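Local coordinates for WZI (Escherichia coli, PDB 2YNK), which is an outer membrane beta-barrel lectin that binds carbohydrate and takes part in assembling the group 1 capsule at the cell surface, at residues Leu55-Gln60 with Glu375-Asp380; Ser418-Val421 with Val425-Asn428. One frame throughout, in Å; residues are numbered along the deposited sequence.

Interaction 1: residues Leu55-Gln60 with Glu375-Asp380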
loop_
_atom_site.group_PDB
_atom_site.type_symbol
_atom_site.label_atom_id
_atom_site.label_comp_id
_atom_site.label_asym_id
_atom_site.label_seq_id
_atom_site.Cartn_x
_atom_site.Cartn_y
_atom_site.Cartn_z
ATOM N N LEU A 55 7.745 7.028 19.145
ATOM C CA LEU A 55 7.129 8.355 18.975
ATOM C C LEU A 55 8.045 9.391 18.320
ATOM O O LEU A 55 7.641 10.090 17.391
ATOM C CB LEU A 55 6.664 8.923 20.330
ATOM C CG LEU A 55 5.249 8.571 20.795
ATOM C CD1 LEU A 55 4.892 9.376 22.036
ATOM C CD2 LEU A 55 4.221 8.802 19.694
ATOM N N ALA A 56 9.271 9.499 18.815
ATOM C CA ALA A 56 10.189 10.533 18.339
ATOM C C ALA A 56 10.536 10.306 16.873
ATOM O O ALA A 56 10.855 11.247 16.142
ATOM C CB ALA A 56 11.453 10.560 19.194
ATOM N N ARG A 57 10.453 9.043 16.459
ATOM C CA ARG A 57 10.782 8.622 15.094
ATOM C C ARG A 57 9.767 9.134 14.080
ATOM O O ARG A 57 10.139 9.473 12.963
ATOM C CB ARG A 57 10.899 7.090 15.031
ATOM C CG ARG A 57 12.223 6.587 14.468
ATOM C CD ARG A 57 12.776 5.412 15.262
ATOM N NE ARG A 57 11.859 4.273 15.291
ATOM C CZ ARG A 57 12.039 3.172 16.025
ATOM N NH1 ARG A 57 13.110 3.031 16.805
ATOM N NH2 ARG A 57 11.137 2.191 15.973
ATOM N N ILE A 58 8.497 9.223 14.465
ATOM C CA ILE A 58 7.447 9.660 13.526
ATOM C C ILE A 58 7.760 10.976 12.807
ATOM O O ILE A 58 7.779 11.019 11.582
ATOM C CB ILE A 58 6.066 9.777 14.196
ATOM C CG1 ILE A 58 5.638 8.437 14.828
ATOM C CG2 ILE A 58 5.022 10.263 13.197
ATOM C CD1 ILE A 58 5.834 7.203 13.978
ATOM N N ASN A 59 8.004 12.046 13.551
ATOM C CA ASN A 59 8.331 13.339 12.926
ATOM C C ASN A 59 9.697 13.342 12.233
ATOM O O ASN A 59 9.887 14.016 11.217
ATOM C CB ASN A 59 8.249 14.482 13.955
ATOM C CG ASN A 59 6.827 14.980 14.161
ATOM O OD1 ASN A 59 5.989 14.901 13.253
ATOM N ND2 ASN A 59 6.551 15.508 15.351
ATOM N N GLN A 60 10.644 12.589 12.783
ATOM C CA GLN A 60 11.943 12.455 12.158
ATOM C C GLN A 60 11.775 11.883 10.746
ATOM O O GLN A 60 12.416 12.352 9.795
ATOM C CB GLN A 60 12.858 11.553 12.983
ATOM C CG GLN A 60 14.284 11.516 12.449
ATOM C CD GLN A 60 15.178 10.495 13.132
ATOM O OE1 GLN A 60 14.748 9.752 14.015
ATOM N NE2 GLN A 60 16.441 10.453 12.710
ATOM N N GLU A 375 10.113 -8.261 12.643
ATOM C CA GLU A 375 11.242 -7.323 12.648
ATOM C C GLU A 375 11.528 -6.617 13.993
ATOM O O GLU A 375 10.624 -6.205 14.735
ATOM C CB GLU A 375 11.125 -6.286 11.532
ATOM C CG GLU A 375 9.853 -5.470 11.569
ATOM C CD GLU A 375 10.023 -4.029 11.099
ATOM O OE1 GLU A 375 11.131 -3.666 10.636
ATOM O OE2 GLU A 375 9.033 -3.257 11.204
ATOM N N LEU A 376 12.822 -6.510 14.272
ATOM C CA LEU A 376 13.339 -5.831 15.422
ATOM C C LEU A 376 13.779 -4.456 14.968
ATOM O O LEU A 376 14.422 -4.322 13.925
ATOM C CB LEU A 376 14.542 -6.582 15.997
ATOM C CG LEU A 376 15.136 -5.968 17.272
ATOM C CD1 LEU A 376 14.264 -6.305 18.468
ATOM C CD2 LEU A 376 16.559 -6.444 17.487
ATOM N N ILE A 377 13.439 -3.439 15.762
ATOM C CA ILE A 377 13.868 -2.084 15.490
ATOM C C ILE A 377 14.582 -1.544 16.728
ATOM O O ILE A 377 13.988 -1.391 17.795
ATOM C CB ILE A 377 12.691 -1.186 15.067
ATOM C CG1 ILE A 377 11.886 -1.871 13.947
ATOM C CG2 ILE A 377 13.213 0.153 14.584
ATOM C CD1 ILE A 377 10.685 -1.093 13.438
ATOM N N THR A 378 15.872 -1.275 16.568
ATOM C CA THR A 378 16.698 -0.713 17.622
ATOM C C THR A 378 16.286 0.710 18.001
ATOM O O THR A 378 15.652 1.422 17.211
ATOM C CB THR A 378 18.175 -0.661 17.182
ATOM O OG1 THR A 378 18.542 -1.921 16.614
ATOM C CG2 THR A 378 19.099 -0.346 18.373
ATOM N N GLU A 379 16.652 1.098 19.224
ATOM C CA GLU A 379 16.656 2.498 19.670
ATOM C C GLU A 379 17.425 3.349 18.661
ATOM O O GLU A 379 16.988 4.414 18.249
ATOM C CB GLU A 379 17.328 2.553 21.050
ATOM C CG GLU A 379 17.538 3.933 21.640
ATOM C CD GLU A 379 17.921 3.866 23.106
ATOM O OE1 GLU A 379 18.418 2.797 23.547
ATOM O OE2 GLU A 379 17.719 4.879 23.819
ATOM N N ASP A 380 18.586 2.827 18.286
ATOM C CA ASP A 380 19.402 3.253 17.143
ATOM C C ASP A 380 18.651 3.467 15.805
ATOM O O ASP A 380 19.128 4.190 14.936
ATOM C CB ASP A 380 20.463 2.155 16.939
ATOM C CG ASP A 380 21.634 2.605 16.119
ATOM O OD1 ASP A 380 21.719 3.804 15.796
ATOM O OD2 ASP A 380 22.489 1.747 15.804
#

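Interaction 2: residues Ser418-Val421 with Val425-Asn428. With D12 (dodecane), chain C.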
loop_
_atom_site.group_PDB
_atom_site.type_symbol
_atom_site.label_atom_id
_atom_site.label_comp_id
_atom_site.label_asym_id
_atom_site.label_seq_id
_atom_site.Cartn_x
_atom_site.Cartn_y
_atom_site.Cartn_z
ATOM N N SER A 418 17.972 -2.431 7.666
ATOM C CA SER A 418 17.784 -1.013 7.412
ATOM C C SER A 418 18.642 -0.281 8.430
ATOM O O SER A 418 18.682 -0.667 9.601
ATOM C CB SER A 418 16.305 -0.662 7.594
ATOM O OG SER A 418 15.998 0.663 7.179
ATOM N N GLY A 419 19.356 0.749 7.996
ATOM C CA GLY A 419 20.187 1.514 8.928
ATOM C C GLY A 419 20.805 2.783 8.375
ATOM O O GLY A 419 21.125 2.863 7.187
ATOM N N ASP A 420 20.966 3.776 9.249
ATOM C CA ASP A 420 21.648 5.021 8.905
ATOM C C ASP A 420 23.146 4.777 8.807
ATOM O O ASP A 420 23.743 4.238 9.730
ATOM C CB ASP A 420 21.370 6.095 9.959
ATOM C CG ASP A 420 19.927 6.584 9.935
ATOM O OD1 ASP A 420 19.281 6.513 8.864
ATOM O OD2 ASP A 420 19.437 7.046 10.987
ATOM N N VAL A 421 23.747 5.172 7.687
ATOM C CA VAL A 421 25.165 4.915 7.431
ATOM C C VAL A 421 26.035 6.121 7.787
ATOM O O VAL A 421 27.132 5.964 8.330
ATOM C CB VAL A 421 25.403 4.544 5.952
ATOM C CG1 VAL A 421 26.891 4.440 5.651
ATOM C CG2 VAL A 421 24.698 3.237 5.614
ATOM N N VAL A 425 22.009 9.788 5.883
ATOM C CA VAL A 425 21.988 8.919 4.716
ATOM C C VAL A 425 21.644 7.494 5.133
ATOM O O VAL A 425 22.439 6.837 5.808
ATOM C CB VAL A 425 23.344 8.901 3.980
ATOM C CG1 VAL A 425 23.220 8.100 2.686
ATOM C CG2 VAL A 425 23.836 10.316 3.694
ATOM N N ARG A 426 20.469 7.017 4.713
ATOM C CA ARG A 426 19.973 5.690 5.100
ATOM C C ARG A 426 20.080 4.658 3.980
ATOM O O ARG A 426 19.804 4.937 2.818
ATOM C CB ARG A 426 18.517 5.765 5.563
ATOM C CG ARG A 426 18.038 4.513 6.284
ATOM C CD ARG A 426 16.656 4.706 6.875
ATOM N NE ARG A 426 16.238 3.598 7.743
ATOM C CZ ARG A 426 16.676 3.392 8.984
ATOM N NH1 ARG A 426 17.587 4.186 9.517
ATOM N NH2 ARG A 426 16.230 2.363 9.688
ATOM N N LEU A 427 20.435 3.450 4.388
ATOM C CA LEU A 427 20.716 2.341 3.509
ATOM C C LEU A 427 19.722 1.215 3.809
ATOM O O LEU A 427 19.442 0.939 4.974
ATOM C CB LEU A 427 22.150 1.889 3.784
ATOM C CG LEU A 427 22.835 0.858 2.889
ATOM C CD1 LEU A 427 22.936 1.349 1.450
ATOM C CD2 LEU A 427 24.208 0.549 3.463
ATOM N N ASN A 428 19.192 0.575 2.764
ATOM C CA ASN A 428 18.199 -0.505 2.910
ATOM C C ASN A 428 18.593 -1.719 2.106
ATOM O O ASN A 428 18.523 -1.692 0.886
ATOM C CB ASN A 428 16.810 -0.044 2.443
ATOM C CG ASN A 428 15.977 0.545 3.572
ATOM O OD1 ASN A 428 16.439 1.417 4.324
ATOM N ND2 ASN A 428 14.740 0.077 3.696
HETATM C C1 D12 C . 26.402 -4.495 2.929
HETATM C C2 D12 C . 26.484 -3.042 3.364
HETATM C C3 D12 C . 26.732 -2.893 4.870
HETATM C C4 D12 C . 27.024 -1.441 5.258
HETATM C C5 D12 C . 26.615 -1.109 6.696
HETATM C C6 D12 C . 27.433 0.058 7.259
HETATM C C7 D12 C . 26.921 0.562 8.614
HETATM C C8 D12 C . 27.507 1.937 8.957
HETATM C C9 D12 C . 26.925 2.529 10.246
HETATM C C10 D12 C . 27.720 3.731 10.785
HETATM C C11 D12 C . 26.849 4.706 11.589
HETATM C C12 D12 C . 27.475 5.049 12.926
#

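Interaction 1: residues Leu55-Gln60 with Glu375-Asp380
Arg57 and Glu379 have the nearest CA atoms of the two segments, with Arg57 CA 9.6 Å from Glu379 CA, and no backbone-to-backbone contact forms where helix 49-65 meets the end of strand 368-377; Arg57 spans the gap to a side chain and to carbonyl oxygens. One long side chain does nearly all the bridging. Arg57 leaves the helix toward the strand end, its chain bent at chi2 (137°) and chi3 (59°), and lays its guanidinium against Ile377. The CG2 methyl of Ile377 sits over one face of that flat group, with Arg57 NH2 3.2 Å from Ile377 CG2. This methyl lies anti to the backbone N of Ile377 (chi1 -50° for CG1), the branch of the side chain that meets the guanidinium first. Just past the strand, the backbone turns its carbonyl oxygens to the same group: Arg57 NH1 lies 3.0 Å from Thr378 O, in an oblique approach, while Glu379 O lies farther off near the guanidinium plane. The strongest polar partner of Arg57 is Asp13 of helix 8-19, whose OD2 forms a salt bridge with NE. Ile377 also touches Asp13 and Arg383, and its backbone pairs with Ala322 in the barrel wall. The other faces of helix 49-65 pack through Leu55 and Ile58 on helices 8-19 and 34-42, so the contact joins these N-terminal helices to the rim of the barrel.

Interaction 2: residues Ser418-Val421 with Val425-Asn428
Arg426 reaches from its strand across to the neighbouring one, where its guanidinium meets Ser418 and Asp420, on the same face of the sheet. With CG anti to the backbone N (chi1 -166°), the chain runs extended to NE, then turns at chi4 (76°), which lays the guanidinium over the partner backbone: Gly419 N stands 3.8 Å above the plane, over its centre. Asp420 comes to the edge of the guanidinium, and a salt bridge links Arg426 NH1 to Asp420 OD1 at 3.0 Å. The carboxylate is turned 78° from the guanidinium plane, so one oxygen makes the bond, a weak one, rather than a paired two-oxygen grip. Beside NE and NH2, the hydroxyl of Ser418 lies off the guanidinium plane, on the same side as Gly419 N, so the hydrogen bonds that both nitrogens give it are bent and weak, with Arg426 NE 3.0 Å from Ser418 OG. NH2 has its stronger partner outside the hairpin, the carbonyl of Asn381. Leu427 points to the other face, where Val421 CG2 comes within 3.4 Å of Leu427 CB. A dodecane molecule lies along this side, its C4 3.9 Å from Leu427 CD2 and its C10 3.4 Å from Val421 O, consistent with a surface facing membrane lipid. Behind these side chains the backbones are antiparallel: Gly419 and Leu427 form a hydrogen-bonded pair, with Leu427 N 2.9 Å from Gly419 O, and Val421 N bonds to Val425 O close to the turn. This is the end of the hairpin of strands 408-422 and 425-435. Strand 383-393 flanks it through Arg383, whose backbone hydrogen-bonds that of Ser418, and strand 444-454 borders the far side, where Val425 touches Ile450 and Ile452.

From the N terminus, the chain forms helices 8-19 and 34-42, then helix 49-65, and winds through most of the barrel before interaction 1 brings the end of strand 368-377 back to this last helix, closing a loop of 314 residues. Interaction 2 follows in series, neither nested in that loop nor crossing it: only three residues separate its segments, making it a local hairpin closure. The first therefore ties the N-terminal helices to the barrel, and the second joins consecutive strands of the wall. Their centres are 13 Å apart and they do not touch, yet strand 383-393 lies between their strands in the sheet, and its Arg383 touches Arg57, Ile377, Ser418 and Arg426.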